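Local coordinates for chitin-binding domain 3 protein (Micromonospora aurantiaca ATCC 27029, PDB 5OPF) that is a copper-dependent lytic polysaccharide monooxygenase that probably cleaves polysaccharides such as cellulose or chitin oxidatively, at residues N59-I64 / L129-L134; N49-E54 / G78-L83; S146-T149 / G154-I157; G67-G72 / V171-W176; G20-P25 / Q36-D41. All coordinates share one frame; numbering follows the deposited sequence.

Contact 1: residues N59-I64 / L129-L134; sequences NHQGAI and LRWSDL
The one-turn helix 60-63 lays Gln61 against the indole of Trp131, which stands at the start of a 3-10 turn in the loop between strands 110-118 and 134-140. Gln61 CG sits 3.7 Å from the centroid of the five-membered ring of Trp131, nearly on its normal, a CH-pi contact over the face. With CG anti to the backbone N (chi1 -173°) and the rest of the chain extended, Gln61 runs past the indole, and its NE2 ends 3.6 Å from Trp131 CB. At the ring edge, Trp131 NE1 donates to Ile64 O, just past the last turn of the helix, over 2.9 Å, in the carbonyl plane and with the acceptor close to the ring plane; the N-H...O angle is 152°. At the start of the same helix Asn59 is the N-cap, its OD1 taking Gly62 N at 3.0 Å. Ile64 crosses the indole at about a right angle, CB lying 4.2 Å from Trp131 CZ2, while His60 CB is 4.0 Å from Trp131 CH2. The His60 imidazole turns away to hydrogen-bond Tyr186 and Tyr112, and Trp131 N is held by Asp66.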
# COMPACT_ATOMS: atom_id res chain seq x y z
N ASN A 59 8.27 -15.62 3.48
CA ASN A 59 9.56 -14.93 3.51
C ASN A 59 9.49 -13.62 2.72
O ASN A 59 10.12 -13.43 1.68
CB ASN A 59 10.66 -15.84 2.97
CG ASN A 59 12.02 -15.20 3.07
OD1 ASN A 59 12.19 -14.20 3.79
ND2 ASN A 59 12.99 -15.75 2.34
N HIS A 60 8.72 -12.68 3.27
CA HIS A 60 8.48 -11.42 2.57
C HIS A 60 9.77 -10.64 2.37
O HIS A 60 10.04 -10.13 1.28
CB HIS A 60 7.43 -10.58 3.30
CG HIS A 60 6.17 -11.33 3.56
ND1 HIS A 60 5.30 -11.66 2.54
CD2 HIS A 60 5.67 -11.89 4.68
CE1 HIS A 60 4.30 -12.37 3.05
NE2 HIS A 60 4.51 -12.53 4.34
N GLN A 61 10.59 -10.54 3.42
CA GLN A 61 11.82 -9.76 3.28
C GLN A 61 12.79 -10.42 2.32
O GLN A 61 13.55 -9.73 1.63
CB GLN A 61 12.45 -9.53 4.64
CG GLN A 61 13.64 -8.60 4.58
CD GLN A 61 14.20 -8.28 5.94
OE1 GLN A 61 13.85 -8.89 6.94
NE2 GLN A 61 15.11 -7.31 5.98
N GLY A 62 12.78 -11.75 2.23
CA GLY A 62 13.64 -12.42 1.28
C GLY A 62 13.23 -12.16 -0.16
O GLY A 62 14.08 -12.07 -1.05
N ALA A 63 11.93 -12.02 -0.39
CA ALA A 63 11.41 -11.84 -1.74
C ALA A 63 11.43 -10.39 -2.21
O ALA A 63 11.27 -10.14 -3.41
CB ALA A 63 9.98 -12.35 -1.81
N ILE A 64 11.61 -9.43 -1.31
CA ILE A 64 11.39 -8.02 -1.63
C ILE A 64 12.61 -7.20 -1.23
O ILE A 64 12.74 -6.82 -0.05
CB ILE A 64 10.11 -7.52 -0.96
CG1 ILE A 64 8.93 -8.28 -1.56
CG2 ILE A 64 9.95 -6.01 -1.15
CD1 ILE A 64 7.66 -8.02 -0.87
N LEU A 129 12.58 3.34 0.28
CA LEU A 129 12.02 2.67 1.44
C LEU A 129 12.74 1.35 1.67
O LEU A 129 12.86 0.53 0.75
CB LEU A 129 10.53 2.43 1.24
CG LEU A 129 9.78 1.84 2.44
CD1 LEU A 129 9.79 2.78 3.63
CD2 LEU A 129 8.37 1.49 2.04
N ARG A 130 13.24 1.15 2.89
CA ARG A 130 13.96 -0.05 3.29
C ARG A 130 13.19 -0.77 4.40
O ARG A 130 12.49 -0.14 5.20
CB ARG A 130 15.32 0.31 3.87
CG ARG A 130 16.17 1.14 2.97
CD ARG A 130 17.48 1.51 3.64
NE ARG A 130 18.36 2.15 2.68
CZ ARG A 130 18.98 1.52 1.69
NH1 ARG A 130 18.84 0.21 1.52
NH2 ARG A 130 19.74 2.22 0.86
N TRP A 131 13.37 -2.09 4.48
CA TRP A 131 12.78 -2.83 5.59
C TRP A 131 13.21 -2.26 6.94
O TRP A 131 12.41 -2.19 7.88
CB TRP A 131 13.12 -4.31 5.48
CG TRP A 131 12.33 -5.04 4.42
CD1 TRP A 131 12.72 -5.30 3.14
CD2 TRP A 131 11.03 -5.61 4.57
NE1 TRP A 131 11.73 -5.98 2.48
CE2 TRP A 131 10.69 -6.19 3.34
CE3 TRP A 131 10.11 -5.68 5.62
CZ2 TRP A 131 9.48 -6.85 3.13
CZ3 TRP A 131 8.90 -6.33 5.40
CH2 TRP A 131 8.61 -6.91 4.17
N SER A 132 14.47 -1.83 7.05
CA SER A 132 14.97 -1.31 8.33
C SER A 132 14.36 0.03 8.70
O SER A 132 14.51 0.47 9.86
CB SER A 132 16.50 -1.20 8.29
OG SER A 132 16.92 -0.28 7.31
N ASP A 133 13.71 0.71 7.77
CA ASP A 133 12.97 1.92 8.10
C ASP A 133 11.63 1.64 8.78
O ASP A 133 11.02 2.58 9.30
CB ASP A 133 12.67 2.73 6.84
CG ASP A 133 13.91 3.28 6.16
OD1 ASP A 133 14.76 3.85 6.87
OD2 ASP A 133 14.01 3.15 4.91
N LEU A 134 11.17 0.39 8.79
CA LEU A 134 9.80 0.06 9.19
C LEU A 134 9.74 -0.56 10.58
O LEU A 134 10.59 -1.38 10.96
CB LEU A 134 9.21 -0.95 8.21
CG LEU A 134 8.96 -0.44 6.80
CD1 LEU A 134 8.50 -1.60 5.93
CD2 LEU A 134 7.93 0.69 6.78

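Contact 2: residues N49-E54 / G78-L83; sequences NGLFRE and GRYNAL
Leu51 presses its branch point onto the ring of Tyr80, and the buried contact is largely apolar. In the CH-pi contact, Leu51 CG lies 3.6 Å from the centroid of the Tyr80 ring, 10° off the normal and so over the centre of the face; CG of Tyr80 is the ring atom nearest to it. With CG beside the backbone N (chi1 -56°), the Tyr80 ring carries on toward Leu51. The opposite face carries Arg79 CG, offset toward the rim, so the ring is sandwiched between an aliphatic branch and an aliphatic chain. Among aliphatic groups, Leu51 CD1 and Leu83 CD1 meet tip to tip at 3.8 Å, extending the patch from the ring to the 3-10 turn 81-83. The polar end lies close to main chain: Tyr80 OH comes within 3.2 Å of Gly50 C, yet its hydrogen bond goes to Asn47 O. Gly50 O has Gln76 NE2 as a partner, and it also closes weakly, from Phe52 N at 2.9 Å, the inverse gamma turn centred on Leu51. Asn49 packs its side chain on the copper ligand His1, and Gly50 lies about 7 Å from the copper ion. Chemically, packing on both faces probably limits the tilt of the Tyr80 ring, while the bond to Asn47 satisfies its buried hydroxyl; no charge or polar pairing between residues 49-54 and 78-83 is involved.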
# COMPACT_ATOMS: atom_id res chain seq x y z
N ASN A 49 -6.03 -3.46 -7.64
CA ASN A 49 -6.44 -4.56 -6.78
C ASN A 49 -5.52 -5.77 -6.86
O ASN A 49 -5.78 -6.77 -6.17
CB ASN A 49 -7.89 -4.96 -7.11
CG ASN A 49 -8.02 -5.67 -8.45
OD1 ASN A 49 -7.05 -5.84 -9.18
ND2 ASN A 49 -9.22 -6.09 -8.76
N GLY A 50 -4.46 -5.71 -7.66
CA GLY A 50 -3.69 -6.90 -7.99
C GLY A 50 -2.21 -6.85 -7.66
O GLY A 50 -1.41 -7.51 -8.33
N LEU A 51 -1.84 -6.10 -6.63
CA LEU A 51 -0.42 -5.91 -6.28
C LEU A 51 0.04 -7.04 -5.35
O LEU A 51 0.26 -6.87 -4.14
CB LEU A 51 -0.19 -4.53 -5.69
CG LEU A 51 1.19 -3.92 -5.98
CD1 LEU A 51 1.20 -2.47 -5.52
CD2 LEU A 51 2.33 -4.71 -5.36
N PHE A 52 0.21 -8.22 -5.97
CA PHE A 52 0.55 -9.43 -5.23
C PHE A 52 1.72 -10.17 -5.85
O PHE A 52 2.02 -10.05 -7.04
CB PHE A 52 -0.66 -10.38 -5.07
CG PHE A 52 -1.21 -10.92 -6.37
CD1 PHE A 52 -0.60 -11.98 -7.02
CD2 PHE A 52 -2.35 -10.36 -6.92
CE1 PHE A 52 -1.13 -12.47 -8.20
CE2 PHE A 52 -2.87 -10.85 -8.11
CZ PHE A 52 -2.26 -11.90 -8.74
N ARG A 53 2.34 -10.99 -4.99
CA ARG A 53 3.22 -12.08 -5.36
C ARG A 53 2.54 -13.39 -4.98
O ARG A 53 1.56 -13.40 -4.22
CB ARG A 53 4.56 -12.01 -4.61
CG ARG A 53 5.38 -10.74 -4.86
CD ARG A 53 6.77 -10.84 -4.22
NE ARG A 53 7.61 -11.75 -4.98
CZ ARG A 53 8.30 -11.42 -6.07
NH1 ARG A 53 8.30 -10.17 -6.53
NH2 ARG A 53 9.01 -12.35 -6.69
N GLU A 54 3.05 -14.49 -5.54
CA GLU A 54 2.61 -15.83 -5.15
C GLU A 54 3.83 -16.67 -4.82
O GLU A 54 4.91 -16.47 -5.38
CB GLU A 54 1.75 -16.49 -6.25
CG GLU A 54 0.41 -15.78 -6.37
CD GLU A 54 -0.52 -16.33 -7.42
OE1 GLU A 54 -0.16 -17.33 -8.08
OE2 GLU A 54 -1.63 -15.77 -7.56
N GLY A 78 7.08 -6.21 -13.53
CA GLY A 78 7.36 -4.80 -13.36
C GLY A 78 6.18 -3.86 -13.47
O GLY A 78 6.37 -2.65 -13.53
N ARG A 79 4.95 -4.39 -13.46
CA ARG A 79 3.76 -3.56 -13.63
C ARG A 79 3.74 -2.36 -12.68
O ARG A 79 3.29 -1.27 -13.06
CB ARG A 79 2.51 -4.42 -13.44
CG ARG A 79 1.21 -3.63 -13.38
CD ARG A 79 -0.00 -4.53 -13.43
NE ARG A 79 -0.20 -5.00 -14.81
CZ ARG A 79 -1.18 -5.80 -15.22
NH1 ARG A 79 -2.06 -6.28 -14.35
NH2 ARG A 79 -1.26 -6.12 -16.50
N TYR A 80 4.17 -2.57 -11.43
CA TYR A 80 4.06 -1.57 -10.37
C TYR A 80 5.39 -0.87 -10.05
O TYR A 80 5.48 -0.18 -9.02
CB TYR A 80 3.47 -2.22 -9.10
CG TYR A 80 2.13 -2.89 -9.33
CD1 TYR A 80 0.94 -2.18 -9.25
CD2 TYR A 80 2.06 -4.25 -9.62
CE1 TYR A 80 -0.29 -2.80 -9.47
CE2 TYR A 80 0.84 -4.88 -9.83
CZ TYR A 80 -0.33 -4.14 -9.76
OH TYR A 80 -1.54 -4.78 -9.98
N ASN A 81 6.39 -0.98 -10.92
CA ASN A 81 7.72 -0.46 -10.62
C ASN A 81 7.71 1.04 -10.33
O ASN A 81 8.52 1.52 -9.52
CB ASN A 81 8.67 -0.73 -11.78
CG ASN A 81 9.10 -2.18 -11.87
OD1 ASN A 81 8.65 -3.02 -11.11
ND2 ASN A 81 9.97 -2.47 -12.83
N ALA A 82 6.85 1.81 -11.00
CA ALA A 82 6.83 3.25 -10.79
C ALA A 82 6.38 3.64 -9.39
O ALA A 82 6.59 4.79 -8.98
CB ALA A 82 5.96 3.94 -11.83
N LEU A 83 5.79 2.72 -8.62
CA LEU A 83 5.45 3.02 -7.24
C LEU A 83 6.69 3.07 -6.35
O LEU A 83 6.57 3.50 -5.19
CB LEU A 83 4.43 2.01 -6.70
CG LEU A 83 3.16 1.84 -7.54
CD1 LEU A 83 2.22 0.92 -6.77
CD2 LEU A 83 2.50 3.17 -7.87

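Contact 3: residues S146-T149 / G154-I157; sequences SQWT and GVSI
Trp148 leads into the edge strand 149-151 and drops its side chain across strand 154-162, its neighbour in an antiparallel sheet. From CB outward, the first touches are with main chain and a branch: Trp148 CB is 3.5 Å from Ser156 O and 3.7 Å from Val155 CB. CD2 lies near Ile157 CG2 and Val155 CG2 alike, and further along CE3 comes 3.7 Å from Val155 CG2. The six-membered ring then receives Ile157 CG2 over its face, 3.8 Å from the centroid and 7° off the normal, a CH-pi contact toward the CZ3 rim. With Ile157 CG1 anti to the backbone N (chi1 -164°), CG2 falls between that N and the carbonyl carbon and faces the indole. On the pyrrole side Trp148 NE1 donates to Thr143 O, and the rest of the indole packs on Phe102 and Ile113, inside the beta-sandwich of this E-set fold.

Just after Trp148 the backbone joins the sheet. Thr149 and Ser156 form an antiparallel hydrogen-bonded pair, Thr149 N to Ser156 O at 2.7 Å and Ser156 N to Thr149 O at 2.9 Å; Thr149 O also meets Val155 CA at 3.1 Å in a CA-H...O contact. Two directional bonds thus set the register of the hairpin, while dispersion on the indole and the single bond from NE1 probably restrict the ring's rotation.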
# COMPACT_ATOMS: atom_id res chain seq x y z
N SER A 146 -15.75 -14.55 6.39
CA SER A 146 -17.04 -14.48 7.06
C SER A 146 -17.05 -13.45 8.16
O SER A 146 -18.13 -13.01 8.57
CB SER A 146 -17.39 -15.85 7.65
OG SER A 146 -16.40 -16.23 8.59
N GLN A 147 -15.87 -13.03 8.64
CA GLN A 147 -15.73 -12.10 9.75
C GLN A 147 -15.40 -10.67 9.31
O GLN A 147 -15.34 -9.77 10.15
CB GLN A 147 -14.63 -12.59 10.69
CG GLN A 147 -14.79 -14.06 11.08
CD GLN A 147 -16.19 -14.38 11.61
OE1 GLN A 147 -16.92 -15.21 11.04
NE2 GLN A 147 -16.58 -13.71 12.68
N TRP A 148 -15.17 -10.45 8.02
CA TRP A 148 -14.99 -9.11 7.50
C TRP A 148 -16.36 -8.44 7.33
O TRP A 148 -17.41 -9.09 7.20
CB TRP A 148 -14.28 -9.18 6.15
CG TRP A 148 -12.85 -9.66 6.15
CD1 TRP A 148 -12.34 -10.76 6.79
CD2 TRP A 148 -11.77 -9.09 5.41
NE1 TRP A 148 -11.00 -10.89 6.50
CE2 TRP A 148 -10.63 -9.88 5.65
CE3 TRP A 148 -11.67 -7.98 4.56
CZ2 TRP A 148 -9.39 -9.59 5.07
CZ3 TRP A 148 -10.45 -7.69 3.99
CH2 TRP A 148 -9.33 -8.49 4.24
N THR A 149 -16.32 -7.12 7.29
CA THR A 149 -17.53 -6.32 7.20
C THR A 149 -18.05 -6.30 5.77
O THR A 149 -17.29 -6.10 4.82
CB THR A 149 -17.19 -4.91 7.68
OG1 THR A 149 -16.68 -5.00 9.02
CG2 THR A 149 -18.39 -3.97 7.63
N GLY A 154 -17.69 -6.42 -2.18
CA GLY A 154 -16.60 -7.04 -1.46
C GLY A 154 -16.84 -6.98 0.04
O GLY A 154 -17.98 -6.90 0.50
N VAL A 155 -15.73 -7.03 0.78
CA VAL A 155 -15.74 -6.97 2.23
C VAL A 155 -14.57 -6.11 2.67
O VAL A 155 -13.61 -5.89 1.93
CB VAL A 155 -15.66 -8.39 2.86
CG1 VAL A 155 -16.92 -9.19 2.55
CG2 VAL A 155 -14.42 -9.14 2.40
N SER A 156 -14.63 -5.63 3.91
CA SER A 156 -13.56 -4.79 4.43
C SER A 156 -13.28 -5.11 5.88
O SER A 156 -14.06 -5.75 6.58
CB SER A 156 -13.88 -3.30 4.29
OG SER A 156 -14.98 -2.94 5.12
N ILE A 157 -12.14 -4.63 6.36
CA ILE A 157 -11.81 -4.74 7.77
C ILE A 157 -10.90 -3.59 8.16
O ILE A 157 -10.12 -3.09 7.33
CB ILE A 157 -11.20 -6.12 8.09
CG1 ILE A 157 -11.22 -6.36 9.60
CG2 ILE A 157 -9.79 -6.26 7.50
CD1 ILE A 157 -11.05 -7.82 9.97

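Contact 4: residues G67-G72 / V171-W176; sequences GQLCSG and VVYTIW
Leu69 O is gripped twice: Tyr173 OH donates to it over 2.8 Å, and Gly72 N over 3.1 Å. The two donors arrive from opposite faces of the carbonyl plane. The phenol comes in well off the C=O line, with a C=O...OH angle of 111° and a tilt of 30° from the plane, while the bond from Gly72 N closes the type I turn Leu69-Gly72. One buried acceptor thus serves both a local turn and a tyrosine from a strand a hundred residues on, and each bond helps to fix the carbonyl's orientation.

The leucine side chain backs up the polar bond. Leu69 crosses the phenol at about a right angle: its CB lies 3.6 Å from Tyr173 CZ, and its CD2 hangs over the ring face, 4.0 Å from the centroid and displaced toward the CE2 rim. Tyr173 reaches the turn with its CG anti to the backbone N (chi1 -165°), which sends the ring off the strand and toward residues 67-72. Cys70 touches only loosely, its N being 4.4 Å from Tyr173 CE1, but its sulfur is joined to Cys188 by a disulfide.

Tyr173 belongs to strand 169-178, which is paired with strands 110-118 and 183-192. Its ring also packs on Tyr186 and Cys188 of strand 183-192, so turn 69-72 is tied to that strand by the disulfide and to strand 169-178 by the phenol, while Trp131, from the loop before strand 134-140, also touches Leu69.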
# COMPACT_ATOMS: atom_id res chain seq x y z
N GLY A 67 14.17 -0.87 -1.44
CA GLY A 67 13.92 -0.02 -2.59
C GLY A 67 12.88 -0.56 -3.55
O GLY A 67 12.56 0.13 -4.54
N GLN A 68 12.36 -1.76 -3.31
CA GLN A 68 11.33 -2.39 -4.13
C GLN A 68 10.10 -2.75 -3.30
O GLN A 68 9.27 -3.54 -3.75
CB GLN A 68 11.87 -3.63 -4.83
CG GLN A 68 13.06 -3.35 -5.73
CD GLN A 68 13.74 -4.59 -6.23
OE1 GLN A 68 14.98 -4.63 -6.33
NE2 GLN A 68 12.97 -5.58 -6.57
N LEU A 69 9.97 -2.20 -2.10
CA LEU A 69 8.83 -2.57 -1.25
C LEU A 69 7.50 -2.19 -1.90
O LEU A 69 6.55 -2.98 -1.90
CB LEU A 69 8.95 -1.96 0.14
CG LEU A 69 9.84 -2.74 1.11
CD1 LEU A 69 11.31 -2.73 0.71
CD2 LEU A 69 9.68 -2.24 2.52
N CYS A 70 7.41 -0.98 -2.46
CA CYS A 70 6.12 -0.49 -2.93
C CYS A 70 5.65 -1.13 -4.23
O CYS A 70 4.46 -1.03 -4.56
CB CYS A 70 6.14 1.04 -3.04
SG CYS A 70 6.51 1.87 -1.47
N SER A 71 6.55 -1.78 -4.97
CA SER A 71 6.20 -2.55 -6.15
C SER A 71 6.09 -4.04 -5.87
O SER A 71 5.95 -4.83 -6.81
CB SER A 71 7.23 -2.34 -7.25
OG SER A 71 8.44 -2.96 -6.90
N GLY A 72 6.17 -4.45 -4.61
CA GLY A 72 6.12 -5.87 -4.29
C GLY A 72 7.29 -6.65 -4.85
O GLY A 72 7.12 -7.79 -5.29
N VAL A 171 5.44 6.73 5.62
CA VAL A 171 4.87 5.69 4.78
C VAL A 171 4.38 4.55 5.67
O VAL A 171 5.10 4.11 6.58
CB VAL A 171 5.90 5.17 3.74
CG1 VAL A 171 5.26 4.13 2.83
CG2 VAL A 171 6.45 6.33 2.90
N VAL A 172 3.16 4.10 5.40
CA VAL A 172 2.60 2.88 5.96
C VAL A 172 2.85 1.76 4.95
O VAL A 172 2.66 1.94 3.74
CB VAL A 172 1.09 3.04 6.22
CG1 VAL A 172 0.52 1.82 6.92
CG2 VAL A 172 0.79 4.31 7.02
N TYR A 173 3.29 0.60 5.44
CA TYR A 173 3.47 -0.58 4.59
C TYR A 173 2.61 -1.68 5.17
O TYR A 173 2.82 -2.11 6.31
CB TYR A 173 4.92 -1.03 4.55
CG TYR A 173 5.28 -2.01 3.46
CD1 TYR A 173 5.00 -1.73 2.11
CD2 TYR A 173 5.97 -3.18 3.74
CE1 TYR A 173 5.38 -2.59 1.09
CE2 TYR A 173 6.37 -4.04 2.72
CZ TYR A 173 6.08 -3.73 1.41
OH TYR A 173 6.54 -4.57 0.41
N THR A 174 1.64 -2.14 4.38
CA THR A 174 0.69 -3.16 4.80
C THR A 174 0.92 -4.41 3.96
O THR A 174 0.95 -4.35 2.72
CB THR A 174 -0.76 -2.64 4.66
OG1 THR A 174 -0.94 -1.47 5.47
CG2 THR A 174 -1.76 -3.69 5.10
N ILE A 175 1.05 -5.55 4.64
CA ILE A 175 1.23 -6.85 4.00
C ILE A 175 -0.00 -7.69 4.31
O ILE A 175 -0.31 -7.94 5.49
CB ILE A 175 2.50 -7.57 4.50
CG1 ILE A 175 3.73 -6.70 4.27
CG2 ILE A 175 2.63 -8.96 3.81
CD1 ILE A 175 5.03 -7.33 4.76
N TRP A 176 -0.71 -8.13 3.27
CA TRP A 176 -1.85 -9.03 3.40
C TRP A 176 -1.45 -10.40 2.87
O TRP A 176 -1.14 -10.55 1.69
CB TRP A 176 -3.01 -8.51 2.56
CG TRP A 176 -4.24 -9.39 2.44
CD1 TRP A 176 -4.73 -10.31 3.34
CD2 TRP A 176 -5.16 -9.36 1.35
NE1 TRP A 176 -5.91 -10.85 2.86
CE2 TRP A 176 -6.19 -10.28 1.64
CE3 TRP A 176 -5.21 -8.66 0.15
CZ2 TRP A 176 -7.27 -10.48 0.78
CZ3 TRP A 176 -6.26 -8.87 -0.71
CH2 TRP A 176 -7.28 -9.77 -0.38

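Contact 5: residues G20-P25 / Q36-D41; sequences GDFQNP and QAWQAD
Phe22 sets its CB on the indole of Trp38, and the torsions of both side chains help to place the rings. Phe22 CB lies 3.5 Å from the centroid of the six-membered ring of Trp38, almost exactly along the normal, a CH-pi contact over the face. Phe22 holds CG in the crowded position between backbone N and carbonyl carbon (chi1 79°), which swings the phenyl out beyond the benzo rim of the indole. Its CD2 comes to rest 3.6 Å from Trp38 CE3, and the phenyl stands obliquely to the six-membered ring of Trp38, planes 37° apart and centroids 5.1 Å apart. Trp38, with its CG beside the backbone N, turns its indole from helix 32-40 toward the loop. Gln23 CG also lies over a face of the phenyl.

A water bridges the backbone to a folded glutamine: it donates to Phe22 O at 2.7 Å and more loosely to Gln39 OE1 at 3.3 Å. The folded Gln39 side chain brings its amide nearer the loop. Phe22 itself sits in the type I turn Asp21-Asn24. Asn24 ND2 reaches Asp21 OD2 at 3.0 Å, very straight at 174°, on the anti side of the carboxylate, while Asn24 OD1 caps Ala26 N.

The loop joins helix 10-18 to helix 27-30. Trp46 of helix 43-46 meets both Phe22 and Trp38 edge-to-face, Trp18 of helix 10-18 packs on Trp38, and Met45 touches Trp38 too, placing the pair in an aromatic cluster among the N-terminal helices.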
# COMPACT_ATOMS: atom_id res chain seq x y z
N GLY A 20 -10.50 9.17 -13.45
CA GLY A 20 -11.47 9.83 -14.31
C GLY A 20 -10.87 10.84 -15.26
O GLY A 20 -11.53 11.22 -16.24
N ASP A 21 -9.65 11.30 -14.99
CA ASP A 21 -8.97 12.30 -15.82
C ASP A 21 -7.48 11.96 -15.96
O ASP A 21 -6.60 12.81 -15.80
CB ASP A 21 -9.23 13.75 -15.35
CG ASP A 21 -8.55 14.11 -14.02
OD1 ASP A 21 -8.52 13.28 -13.09
OD2 ASP A 21 -8.08 15.29 -13.92
N PHE A 22 -7.19 10.71 -16.34
CA PHE A 22 -5.84 10.17 -16.22
C PHE A 22 -4.87 10.69 -17.26
O PHE A 22 -3.67 10.44 -17.12
CB PHE A 22 -5.83 8.63 -16.17
CG PHE A 22 -5.99 7.96 -17.51
CD1 PHE A 22 -7.24 7.83 -18.09
CD2 PHE A 22 -4.90 7.40 -18.16
CE1 PHE A 22 -7.39 7.19 -19.32
CE2 PHE A 22 -5.04 6.77 -19.38
CZ PHE A 22 -6.29 6.66 -19.95
N GLN A 23 -5.35 11.39 -18.28
CA GLN A 23 -4.49 12.00 -19.28
C GLN A 23 -4.44 13.53 -19.14
O GLN A 23 -3.95 14.21 -20.05
CB GLN A 23 -4.93 11.59 -20.67
CG GLN A 23 -4.78 10.12 -20.93
CD GLN A 23 -4.95 9.80 -22.38
OE1 GLN A 23 -4.55 10.58 -23.25
NE2 GLN A 23 -5.56 8.67 -22.66
N ASN A 24 -4.89 14.06 -18.01
CA ASN A 24 -4.89 15.50 -17.78
C ASN A 24 -3.45 16.01 -17.71
O ASN A 24 -2.72 15.62 -16.79
CB ASN A 24 -5.59 15.80 -16.46
CG ASN A 24 -5.79 17.28 -16.23
OD1 ASN A 24 -5.15 18.12 -16.87
ND2 ASN A 24 -6.70 17.60 -15.31
N PRO A 25 -3.00 16.87 -18.62
CA PRO A 25 -1.61 17.33 -18.57
C PRO A 25 -1.27 18.09 -17.30
O PRO A 25 -0.09 18.14 -16.92
CB PRO A 25 -1.48 18.23 -19.81
CG PRO A 25 -2.58 17.79 -20.71
CD PRO A 25 -3.70 17.38 -19.82
N GLN A 36 4.23 10.33 -13.26
CA GLN A 36 5.24 9.39 -13.73
C GLN A 36 4.73 7.96 -13.67
O GLN A 36 5.09 7.12 -14.51
CB GLN A 36 6.58 9.56 -12.99
CG GLN A 36 6.56 9.37 -11.48
CD GLN A 36 6.80 7.94 -11.00
OE1 GLN A 36 7.72 7.26 -11.47
NE2 GLN A 36 5.99 7.50 -10.05
N ALA A 37 3.85 7.66 -12.72
CA ALA A 37 3.27 6.32 -12.64
C ALA A 37 2.33 6.06 -13.81
O ALA A 37 2.43 5.04 -14.50
CB ALA A 37 2.55 6.12 -11.30
N TRP A 38 1.39 6.98 -14.07
CA TRP A 38 0.45 6.79 -15.17
C TRP A 38 1.18 6.72 -16.50
O TRP A 38 0.79 5.95 -17.40
CB TRP A 38 -0.56 7.93 -15.20
CG TRP A 38 -1.74 7.78 -14.24
CD1 TRP A 38 -1.96 8.48 -13.08
CD2 TRP A 38 -2.87 6.92 -14.39
NE1 TRP A 38 -3.14 8.08 -12.50
CE2 TRP A 38 -3.72 7.13 -13.30
CE3 TRP A 38 -3.24 5.98 -15.36
CZ2 TRP A 38 -4.93 6.44 -13.15
CZ3 TRP A 38 -4.42 5.30 -15.20
CH2 TRP A 38 -5.25 5.53 -14.12
N GLN A 39 2.24 7.51 -16.67
CA GLN A 39 2.98 7.50 -17.93
C GLN A 39 3.75 6.19 -18.11
O GLN A 39 3.86 5.69 -19.24
CB GLN A 39 3.92 8.70 -18.00
CG GLN A 39 3.20 10.05 -18.04
CD GLN A 39 2.58 10.35 -19.40
OE1 GLN A 39 1.38 10.19 -19.60
NE2 GLN A 39 3.41 10.81 -20.33
N ALA A 40 4.27 5.61 -17.03
CA ALA A 40 5.09 4.41 -17.13
C ALA A 40 4.24 3.17 -17.41
O ALA A 40 4.60 2.34 -18.26
CB ALA A 40 5.89 4.22 -15.85
N ASP A 41 3.13 3.01 -16.70
CA ASP A 41 2.27 1.86 -16.91
C ASP A 41 0.92 2.13 -16.27
O ASP A 41 0.76 1.99 -15.04
CB ASP A 41 2.88 0.59 -16.33
CG ASP A 41 2.11 -0.66 -16.74
OD1 ASP A 41 0.93 -0.53 -17.15
OD2 ASP A 41 2.68 -1.77 -16.68
O HOH W 1 -1.64 9.45 -18.65

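How the contacts relate
Contact 5 comes first along the chain and closes a short loop within the N-terminal helices before any other contact opens. Contact 2 then starts at residues 49-54, followed by the first segments of contact 1 (59-64) and contact 4 (67-72); contact 2 closes at 78-83, contact 1 at 129-134 and contact 4 at 171-176, so all three cross one another. Contact 3, a local hairpin, is nested inside the loop of contact 4. Contact 2 meets contact 5 through Ala82 O and Gln36 NE2, and contact 4 through Arg53 NH1 and Gly72 O. Contacts 1 and 4 adjoin, Leu129 O meeting Gly67 N and Trp131 packing on Ile175. Contact 3 edges the four-stranded antiparallel sheet, whereas contact 4 rests on the mixed sheet holding strand 169-178.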